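Hydroxyethylthiazole kinase (Pyrococcus horikoshii, PDB 3HPD) probably phosphorylates the hydroxyl group of 4-methyl-5-beta-hydroxyethylthiazole with ATP and magnesium, a step in the biosynthesis of thiamine diphosphate. Local coordinates at residues K77-E80 against I81-L85; I21-F24 against V25-N28; S106-I109 against L110-V114. All blocks are in the same frame, centred on the assembly; numbering follows the deposited sequence.

Contact 1. Residues K77-E80 against I81-L85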
ATOM      1  N   LYS A  77      14.161 -13.491  14.470  1.00 15.00           N
ATOM      2  CA  LYS A  77      15.563 -13.093  14.483  1.00 16.63           C
ATOM      3  C   LYS A  77      15.681 -11.639  14.929  1.00 17.03           C
ATOM      4  O   LYS A  77      16.566 -11.288  15.708  1.00 15.49           O
ATOM      5  CB  LYS A  77      16.176 -13.257  13.091  1.00 18.25           C
ATOM      6  CG  LYS A  77      17.675 -12.997  13.033  1.00 24.46           C
ATOM      7  CD  LYS A  77      18.453 -14.019  13.855  1.00 28.92           C
ATOM      8  CE  LYS A  77      19.951 -13.740  13.814  1.00 32.29           C
ATOM      9  NZ  LYS A  77      20.724 -14.706  14.649  1.00 33.15           N
ATOM     10  N   ALA A  78      14.783 -10.794  14.427  1.00 15.81           N
ATOM     11  CA  ALA A  78      14.782  -9.380  14.783  1.00 14.01           C
ATOM     12  C   ALA A  78      14.570  -9.210  16.280  1.00 14.34           C
ATOM     13  O   ALA A  78      15.202  -8.369  16.915  1.00 13.23           O
ATOM     14  CB  ALA A  78      13.686  -8.652  14.029  1.00 13.68           C
ATOM     15  N   THR A  79      13.671 -10.010  16.839  1.00 14.70           N
ATOM     16  CA  THR A  79      13.381  -9.938  18.264  1.00 15.17           C
ATOM     17  C   THR A  79      14.630 -10.283  19.069  1.00 15.21           C
ATOM     18  O   THR A  79      14.931  -9.640  20.070  1.00 16.22           O
ATOM     19  CB  THR A  79      12.235 -10.902  18.645  1.00 15.69           C
ATOM     20  OG1 THR A  79      11.047 -10.532  17.931  1.00 14.81           O
ATOM     21  CG2 THR A  79      11.951 -10.838  20.143  1.00 15.45           C
ATOM     22  N   GLU A  80      15.363 -11.296  18.625  1.00 15.81           N
ATOM     23  CA  GLU A  80      16.570 -11.693  19.331  1.00 16.71           C
ATOM     24  C   GLU A  80      17.652 -10.616  19.219  1.00 15.68           C
ATOM     25  O   GLU A  80      18.336 -10.313  20.193  1.00 15.01           O
ATOM     26  CB  GLU A  80      17.056 -13.039  18.791  1.00 18.92           C
ATOM     27  CG  GLU A  80      15.979 -14.116  18.897  1.00 23.53           C
ATOM     28  CD  GLU A  80      16.406 -15.462  18.347  1.00 27.39           C
ATOM     29  OE1 GLU A  80      17.175 -15.493  17.362  1.00 28.89           O
ATOM     30  OE2 GLU A  80      15.952 -16.490  18.892  1.00 29.42           O
ATOM     31  N   ILE A  81      17.791 -10.027  18.035  1.00 15.67           N
ATOM     32  CA  ILE A  81      18.780  -8.973  17.810  1.00 15.21           C
ATOM     33  C   ILE A  81      18.449  -7.726  18.630  1.00 14.21           C
ATOM     34  O   ILE A  81      19.316  -7.167  19.309  1.00 13.31           O
ATOM     35  CB  ILE A  81      18.843  -8.586  16.315  1.00 15.07           C
ATOM     36  CG1 ILE A  81      19.378  -9.766  15.499  1.00 16.57           C
ATOM     37  CG2 ILE A  81      19.719  -7.353  16.125  1.00 15.68           C
ATOM     38  CD1 ILE A  81      19.343  -9.540  14.004  1.00 14.72           C
ATOM     39  N   ALA A  82      17.194  -7.294  18.568  1.00 11.38           N
ATOM     40  CA  ALA A  82      16.759  -6.117  19.307  1.00 12.79           C
ATOM     41  C   ALA A  82      16.962  -6.296  20.809  1.00 13.86           C
ATOM     42  O   ALA A  82      17.410  -5.376  21.486  1.00 13.35           O
ATOM     43  CB  ALA A  82      15.287  -5.815  19.008  1.00 11.81           C
ATOM     44  N   ASN A  83      16.632  -7.472  21.334  1.00 14.96           N
ATOM     45  CA  ASN A  83      16.804  -7.704  22.764  1.00 16.15           C
ATOM     46  C   ASN A  83      18.275  -7.695  23.173  1.00 16.29           C
ATOM     47  O   ASN A  83      18.618  -7.206  24.245  1.00 16.61           O
ATOM     48  CB  ASN A  83      16.141  -9.015  23.193  1.00 15.97           C
ATOM     49  CG  ASN A  83      14.643  -8.871  23.379  1.00 18.76           C
ATOM     50  OD1 ASN A  83      14.167  -7.837  23.848  1.00 20.27           O
ATOM     51  ND2 ASN A  83      13.894  -9.910  23.030  1.00 18.05           N
ATOM     52  N   GLU A  84      19.145  -8.227  22.323  1.00 17.53           N
ATOM     53  CA  GLU A  84      20.571  -8.235  22.635  1.00 19.24           C
ATOM     54  C   GLU A  84      21.093  -6.800  22.711  1.00 18.85           C
ATOM     55  O   GLU A  84      21.914  -6.476  23.568  1.00 17.59           O
ATOM     56  CB  GLU A  84      21.360  -9.004  21.567  1.00 22.89           C
ATOM     57  CG  GLU A  84      20.923 -10.448  21.381  1.00 31.08           C
ATOM     58  CD  GLU A  84      21.824 -11.224  20.434  1.00 34.43           C
ATOM     59  OE1 GLU A  84      22.333 -10.625  19.462  1.00 37.98           O
ATOM     60  OE2 GLU A  84      22.013 -12.440  20.654  1.00 37.51           O
ATOM     61  N   LEU A  85      20.603  -5.945  21.817  1.00 16.71           N
ATOM     62  CA  LEU A  85      21.027  -4.545  21.762  1.00 16.96           C
ATOM     63  C   LEU A  85      20.276  -3.635  22.728  1.00 17.66           C
ATOM     64  O   LEU A  85      20.711  -2.517  23.011  1.00 18.18           O
ATOM     65  CB  LEU A  85      20.853  -4.003  20.341  1.00 17.12           C
ATOM     66  CG  LEU A  85      21.734  -4.595  19.238  1.00 18.65           C
ATOM     67  CD1 LEU A  85      21.177  -4.211  17.872  1.00 17.85           C
ATOM     68  CD2 LEU A  85      23.163  -4.088  19.396  1.00 18.03           C
TER
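Ile81 lays its CG1-CD1 branch back over the preceding helical turn, where CD1 reaches CG of Lys77 at 4.0 Å. With CG1 turned away from its own carbonyl carbon (chi1 -66°), the branch passes close to the backbone of Lys77, CG1 lying 3.2 Å from Lys77 O. That same oxygen accepts the amide of Ile81, N to O 2.9 Å and nearly straight at 160°. The bonds from Ala82 N to Ala78 O (2.8 Å) and from Asn83 N to Thr79 O continue the i to i+4 pattern. This is the C-terminal part of helix 69-85, the crossover of a beta-alpha-beta unit between parallel strands 59-63 and 89-92. With an alanine in place of Ile81, the space beside the aliphatic part of Lys77 and Ile54 of helix 50-56 would probably be left unfilled. On another side of the helix, Thr79 and Asn83 run alongside each other, CG2 of Thr79 meeting ND2 of Asn83 at 3.6 Å. Their polar ends are engaged in other directions: Thr79 OG1 bonds to Met75 O, one turn earlier, and Asn83 ND2 to Gly113 O. Glu80, its chain extended beyond CG, carries OE2 to a salt bridge with Arg112 of helix 100-112.

Contact 2. Residues I21-F24 against V25-N28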
ATOM      1  N   ILE A  21       8.844  -4.296  10.780  1.00  9.96           N
ATOM      2  CA  ILE A  21       8.857  -5.569  10.066  1.00 11.41           C
ATOM      3  C   ILE A  21       7.354  -5.771  10.164  1.00 11.28           C
ATOM      4  O   ILE A  21       6.842  -6.307  11.145  1.00 10.16           O
ATOM      5  CB  ILE A  21       9.621  -6.650  10.834  1.00 13.86           C
ATOM      6  CG1 ILE A  21      11.064  -6.183  11.056  1.00 13.85           C
ATOM      7  CG2 ILE A  21       9.600  -7.954  10.044  1.00 14.13           C
ATOM      8  CD1 ILE A  21      11.902  -7.122  11.896  1.00 17.84           C
ATOM      9  N   THR A  22       6.648  -5.311   9.140  1.00 11.94           N
ATOM     10  CA  THR A  22       5.201  -5.313   9.189  1.00 11.20           C
ATOM     11  C   THR A  22       4.440  -6.017   8.062  1.00 10.28           C
ATOM     12  O   THR A  22       5.033  -6.736   7.252  1.00 10.92           O
ATOM     13  CB  THR A  22       4.753  -3.838   9.331  1.00  9.93           C
ATOM     14  OG1 THR A  22       3.362  -3.770   9.647  1.00 12.07           O
ATOM     15  CG2 THR A  22       5.045  -3.068   8.040  1.00 11.47           C
ATOM     16  N   ASN A  23       3.124  -5.818   8.017  1.00 10.43           N
ATOM     17  CA  ASN A  23       2.301  -6.480   7.007  1.00  9.09           C
ATOM     18  C   ASN A  23       2.061  -5.644   5.750  1.00 10.76           C
ATOM     19  O   ASN A  23       2.130  -4.417   5.775  1.00  8.90           O
ATOM     20  CB  ASN A  23       0.975  -6.967   7.628  1.00  9.92           C
ATOM     21  CG  ASN A  23      -0.049  -5.861   7.817  1.00 10.16           C
ATOM     22  OD1 ASN A  23      -0.535  -5.283   6.849  1.00 10.88           O
ATOM     23  ND2 ASN A  23      -0.398  -5.581   9.072  1.00 10.63           N
ATOM     24  N   PHE A  24       1.785  -6.332   4.646  1.00 10.22           N
ATOM     25  CA  PHE A  24       1.593  -5.692   3.350  1.00 10.65           C
ATOM     26  C   PHE A  24       0.482  -4.667   3.243  1.00 11.32           C
ATOM     27  O   PHE A  24       0.557  -3.752   2.423  1.00 12.73           O
ATOM     28  CB  PHE A  24       1.390  -6.764   2.277  1.00 11.00           C
ATOM     29  CG  PHE A  24       2.533  -7.732   2.175  1.00 10.73           C
ATOM     30  CD1 PHE A  24       3.824  -7.276   1.924  1.00 11.79           C
ATOM     31  CD2 PHE A  24       2.321  -9.098   2.335  1.00 11.53           C
ATOM     32  CE1 PHE A  24       4.895  -8.168   1.848  1.00 13.03           C
ATOM     33  CE2 PHE A  24       3.383  -9.999   2.259  1.00 11.49           C
ATOM     34  CZ  PHE A  24       4.673  -9.533   2.011  1.00 12.57           C
ATOM     35  N   VAL A  25      -0.548  -4.814   4.062  1.00  9.83           N
ATOM     36  CA  VAL A  25      -1.678  -3.897   4.019  1.00 10.76           C
ATOM     37  C   VAL A  25      -1.372  -2.545   4.658  1.00 11.03           C
ATOM     38  O   VAL A  25      -1.951  -1.528   4.270  1.00 13.01           O
ATOM     39  CB  VAL A  25      -2.907  -4.515   4.739  1.00 12.09           C
ATOM     40  CG1 VAL A  25      -4.097  -3.563   4.675  1.00 13.31           C
ATOM     41  CG2 VAL A  25      -3.259  -5.847   4.106  1.00 10.36           C
ATOM     42  N   VAL A  26      -0.444  -2.525   5.610  1.00 11.11           N
ATOM     43  CA  VAL A  26      -0.141  -1.283   6.321  1.00 10.74           C
ATOM     44  C   VAL A  26       1.237  -0.664   6.090  1.00 11.20           C
ATOM     45  O   VAL A  26       1.632   0.258   6.805  1.00 11.38           O
ATOM     46  CB  VAL A  26      -0.342  -1.483   7.837  1.00 11.70           C
ATOM     47  CG1 VAL A  26      -1.708  -2.121   8.093  1.00 10.27           C
ATOM     48  CG2 VAL A  26       0.774  -2.361   8.408  1.00 10.43           C
ATOM     49  N   MET A  27       1.956  -1.157   5.088  1.00 12.50           N
ATOM     50  CA  MET A  27       3.290  -0.649   4.772  1.00 12.25           C
ATOM     51  C   MET A  27       3.358   0.872   4.613  1.00 12.88           C
ATOM     52  O   MET A  27       4.119   1.546   5.304  1.00 12.76           O
ATOM     53  CB  MET A  27       3.805  -1.302   3.485  1.00 12.43           C
ATOM     54  CG  MET A  27       4.265  -2.751   3.627  1.00 12.95           C
ATOM     55  SD  MET A  27       5.950  -2.904   4.276  1.00 14.31           S
ATOM     56  CE  MET A  27       6.036  -4.694   4.568  1.00 13.40           C
ATOM     57  N   ASN A  28       2.558   1.404   3.696  1.00  9.37           N
ATOM     58  CA  ASN A  28       2.545   2.840   3.415  1.00  9.41           C
ATOM     59  C   ASN A  28       1.877   3.641   4.513  1.00  9.42           C
ATOM     60  O   ASN A  28       2.325   4.703   4.943  1.00 10.29           O
ATOM     61  CB  ASN A  28       1.793   3.078   2.110  1.00 10.35           C
ATOM     62  CG  ASN A  28       1.846   4.515   1.670  1.00 10.71           C
ATOM     63  OD1 ASN A  28       0.955   5.311   1.968  1.00 14.01           O
ATOM     64  ND2 ASN A  28       2.914   4.867   0.974  1.00 11.60           N
TER
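Val26 N gives a hydrogen bond to Asn23 O, at 3.2 Å, approaching from above the carbonyl plane, at the turn that leads into helix 27-37. The Asn23 side chain is held from outside the turn, its ND2 bonding to Asn63 OD1. Its OD1 receives only weak, strongly bent bonds, from Val25 N at 2.8 Å and from Val26 N at 3.0 Å. The amide of Val26 is thus shared between the two oxygens of Asn23. Acceptance of the amide two residues on resembles an Asx turn, here weakly bonded and just ahead of the N-cap. Asn23 CG sits between its own backbone N and carbonyl carbon (chi1 78°), which brings OD1 round to these amides.

Val26, the N-cap residue, crosses the Asn23 side chain at about a right angle and places CG2 3.5 Å from Asn23 ND2. The same methyl lies 3.2 Å from Thr22 OG1. A bend at chi2 (-82°) carries the Met27 thioether alongside Thr22, running the opposite way, SD 3.9 Å from Thr22 CG2, and its CE methyl approaches the Phe24 ring obliquely. Beyond this turn, Phe24 meets Phe24 of both neighbouring subunits edge-to-face, and Val25 O accepts Asn28 ND2 of the second subunit. Val26 is also close to Gly192, a predicted substrate-binding residue. A buried carboxamide, held firmly through ND2 and more loosely through OD1, is thus likely to steady a turn which contributes Phe24 and Val25 O to the contacts between the three subunits and whose Val26 probably borders the thiazole pocket.

Contact 3. Residues S106-I109 against L110-V114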
ATOM      1  N   SER A 106       3.161 -15.452  17.657  1.00 13.26           N
ATOM      2  CA  SER A 106       3.070 -14.384  18.646  1.00 12.67           C
ATOM      3  C   SER A 106       3.680 -14.837  19.974  1.00 14.62           C
ATOM      4  O   SER A 106       4.455 -14.107  20.590  1.00 14.98           O
ATOM      5  CB  SER A 106       1.608 -13.979  18.867  1.00 12.92           C
ATOM      6  OG  SER A 106       1.053 -13.421  17.690  1.00 11.67           O
ATOM      7  N   LEU A 107       3.331 -16.043  20.409  1.00 14.86           N
ATOM      8  CA  LEU A 107       3.853 -16.569  21.669  1.00 16.38           C
ATOM      9  C   LEU A 107       5.358 -16.804  21.600  1.00 15.79           C
ATOM     10  O   LEU A 107       6.065 -16.647  22.596  1.00 16.68           O
ATOM     11  CB  LEU A 107       3.133 -17.870  22.040  1.00 15.97           C
ATOM     12  CG  LEU A 107       1.645 -17.706  22.373  1.00 16.53           C
ATOM     13  CD1 LEU A 107       1.020 -19.064  22.676  1.00 15.80           C
ATOM     14  CD2 LEU A 107       1.495 -16.765  23.561  1.00 16.68           C
ATOM     15  N   GLU A 108       5.842 -17.168  20.417  1.00 16.55           N
ATOM     16  CA  GLU A 108       7.261 -17.418  20.200  1.00 18.43           C
ATOM     17  C   GLU A 108       8.047 -16.122  20.410  1.00 18.30           C
ATOM     18  O   GLU A 108       9.110 -16.111  21.036  1.00 18.42           O
ATOM     19  CB  GLU A 108       7.471 -17.938  18.778  1.00 21.86           C
ATOM     20  CG  GLU A 108       8.851 -18.480  18.492  1.00 30.43           C
ATOM     21  CD  GLU A 108       8.959 -19.054  17.091  1.00 33.54           C
ATOM     22  OE1 GLU A 108       7.902 -19.311  16.471  1.00 35.78           O
ATOM     23  OE2 GLU A 108      10.096 -19.258  16.614  1.00 36.96           O
ATOM     24  N   ILE A 109       7.514 -15.028  19.881  1.00 15.74           N
ATOM     25  CA  ILE A 109       8.147 -13.723  20.014  1.00 15.17           C
ATOM     26  C   ILE A 109       8.040 -13.245  21.464  1.00 17.03           C
ATOM     27  O   ILE A 109       8.999 -12.712  22.031  1.00 17.08           O
ATOM     28  CB  ILE A 109       7.477 -12.707  19.061  1.00 15.19           C
ATOM     29  CG1 ILE A 109       7.800 -13.088  17.611  1.00 14.44           C
ATOM     30  CG2 ILE A 109       7.936 -11.283  19.380  1.00 13.65           C
ATOM     31  CD1 ILE A 109       7.044 -12.284  16.575  1.00 13.29           C
ATOM     32  N   LEU A 110       6.870 -13.446  22.064  1.00 15.87           N
ATOM     33  CA  LEU A 110       6.647 -13.045  23.448  1.00 16.01           C
ATOM     34  C   LEU A 110       7.554 -13.814  24.407  1.00 17.39           C
ATOM     35  O   LEU A 110       7.974 -13.285  25.439  1.00 16.54           O
ATOM     36  CB  LEU A 110       5.179 -13.263  23.830  1.00 16.33           C
ATOM     37  CG  LEU A 110       4.199 -12.228  23.274  1.00 15.22           C
ATOM     38  CD1 LEU A 110       2.770 -12.736  23.365  1.00 13.83           C
ATOM     39  CD2 LEU A 110       4.366 -10.926  24.044  1.00 16.29           C
ATOM     40  N   SER A 111       7.859 -15.062  24.063  1.00 17.95           N
ATOM     41  CA  SER A 111       8.713 -15.889  24.905  1.00 19.83           C
ATOM     42  C   SER A 111      10.117 -15.299  24.961  1.00 20.08           C
ATOM     43  O   SER A 111      10.778 -15.339  25.996  1.00 20.54           O
ATOM     44  CB  SER A 111       8.779 -17.317  24.365  1.00 21.23           C
ATOM     45  OG  SER A 111       9.506 -18.152  25.247  1.00 25.72           O
ATOM     46  N   ARG A 112      10.571 -14.751  23.841  1.00 18.90           N
ATOM     47  CA  ARG A 112      11.889 -14.144  23.792  1.00 19.69           C
ATOM     48  C   ARG A 112      11.860 -12.794  24.501  1.00 19.22           C
ATOM     49  O   ARG A 112      12.862 -12.363  25.070  1.00 19.80           O
ATOM     50  CB  ARG A 112      12.345 -14.014  22.342  1.00 19.62           C
ATOM     51  CG  ARG A 112      12.628 -15.378  21.723  1.00 21.32           C
ATOM     52  CD  ARG A 112      12.937 -15.300  20.247  1.00 24.08           C
ATOM     53  NE  ARG A 112      13.378 -16.590  19.717  1.00 26.46           N
ATOM     54  CZ  ARG A 112      12.629 -17.689  19.677  1.00 27.84           C
ATOM     55  NH1 ARG A 112      11.384 -17.674  20.137  1.00 28.89           N
ATOM     56  NH2 ARG A 112      13.126 -18.806  19.166  1.00 27.01           N
ATOM     57  N   GLY A 113      10.704 -12.135  24.479  1.00 18.50           N
ATOM     58  CA  GLY A 113      10.569 -10.865  25.168  1.00 16.58           C
ATOM     59  C   GLY A 113      10.357  -9.625  24.325  1.00 16.80           C
ATOM     60  O   GLY A 113      11.133  -9.338  23.412  1.00 17.46           O
ATOM     61  N   VAL A 114       9.291  -8.892  24.637  1.00 14.92           N
ATOM     62  CA  VAL A 114       8.968  -7.648  23.949  1.00 14.78           C
ATOM     63  C   VAL A 114       8.743  -6.593  25.027  1.00 14.74           C
ATOM     64  O   VAL A 114       8.601  -6.923  26.205  1.00 14.67           O
ATOM     65  CB  VAL A 114       7.689  -7.770  23.078  1.00 13.98           C
ATOM     66  CG1 VAL A 114       7.825  -8.932  22.107  1.00 14.28           C
ATOM     67  CG2 VAL A 114       6.462  -7.939  23.961  1.00 14.76           C
TER
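Glu108 O takes a sound bond from the Arg112 side chain and a weak one from its backbone amide. Arg112 NH1 gives the shorter bond, 2.9 Å, with the oxygen at the guanidinium edge and near its plane; the nitrogen itself stands above the carbonyl plane. Besides its weak bond to Glu108 O, Arg112 N makes another, also weak and bent to 123°, to Ile109 O. The arginine chain is extended from CG to NE, and its terminal twist (chi4 64°) folds NH1 back over the helix, within 3.1 Å of Glu108 CG.

The two side chains lie alongside and point the same way, but their charged planes are 54° apart. Glu108 OE2 and Arg112 NH2 form only a long salt bridge at 4.0 Å, with the oxygen well out of the guanidinium plane, so any attraction is probably electrostatic, with no N-H aimed at the oxygen. Each has its stronger partner outside the segments: Arg72 for Glu108 OE2, Glu80 for Arg112 NE.

At the end of the helix Gly113 N still bonds to Ile109 O, at 3.0 Å, and the chain then turns away at positive phi, a conformation in which a beta carbon would collide with the carbonyl oxygen of Arg112 and which glycine, lacking one, can adopt. Val114, just past the turn, comes back so that its CG1 meets Ile109 CG2 at 3.6 Å, the two side chains crossing at about a right angle. This C-terminal end of helix 100-112 leads into strand 116-120: Ile109, Leu110 and Val114 pack on Leu91 of strand 89-92, while Arg112 and Ile109 face Thr79 of helix 69-85.

Along the chain contact 2 comes first, then contact 1, then contact 3, all within the parallel part of the ribokinase-like alpha/beta fold. Contacts 1 and 3 lie on consecutive crossover helices, 69-85 and 100-112, flanking strand 89-92. Their centres are about 11 Å apart, and a salt bridge and an asparagine-to-backbone bond join them directly. Contact 2, its centre about 20 Å from that of either, follows strand 17-21; it reaches contact 1 where Ile21 packs on Ala78 but does not touch contact 3. The contacts on the crossover helices stay within one subunit, no other chain of the assembly touching them, whereas 21-28 also meets two other subunits and lies near the predicted substrate site.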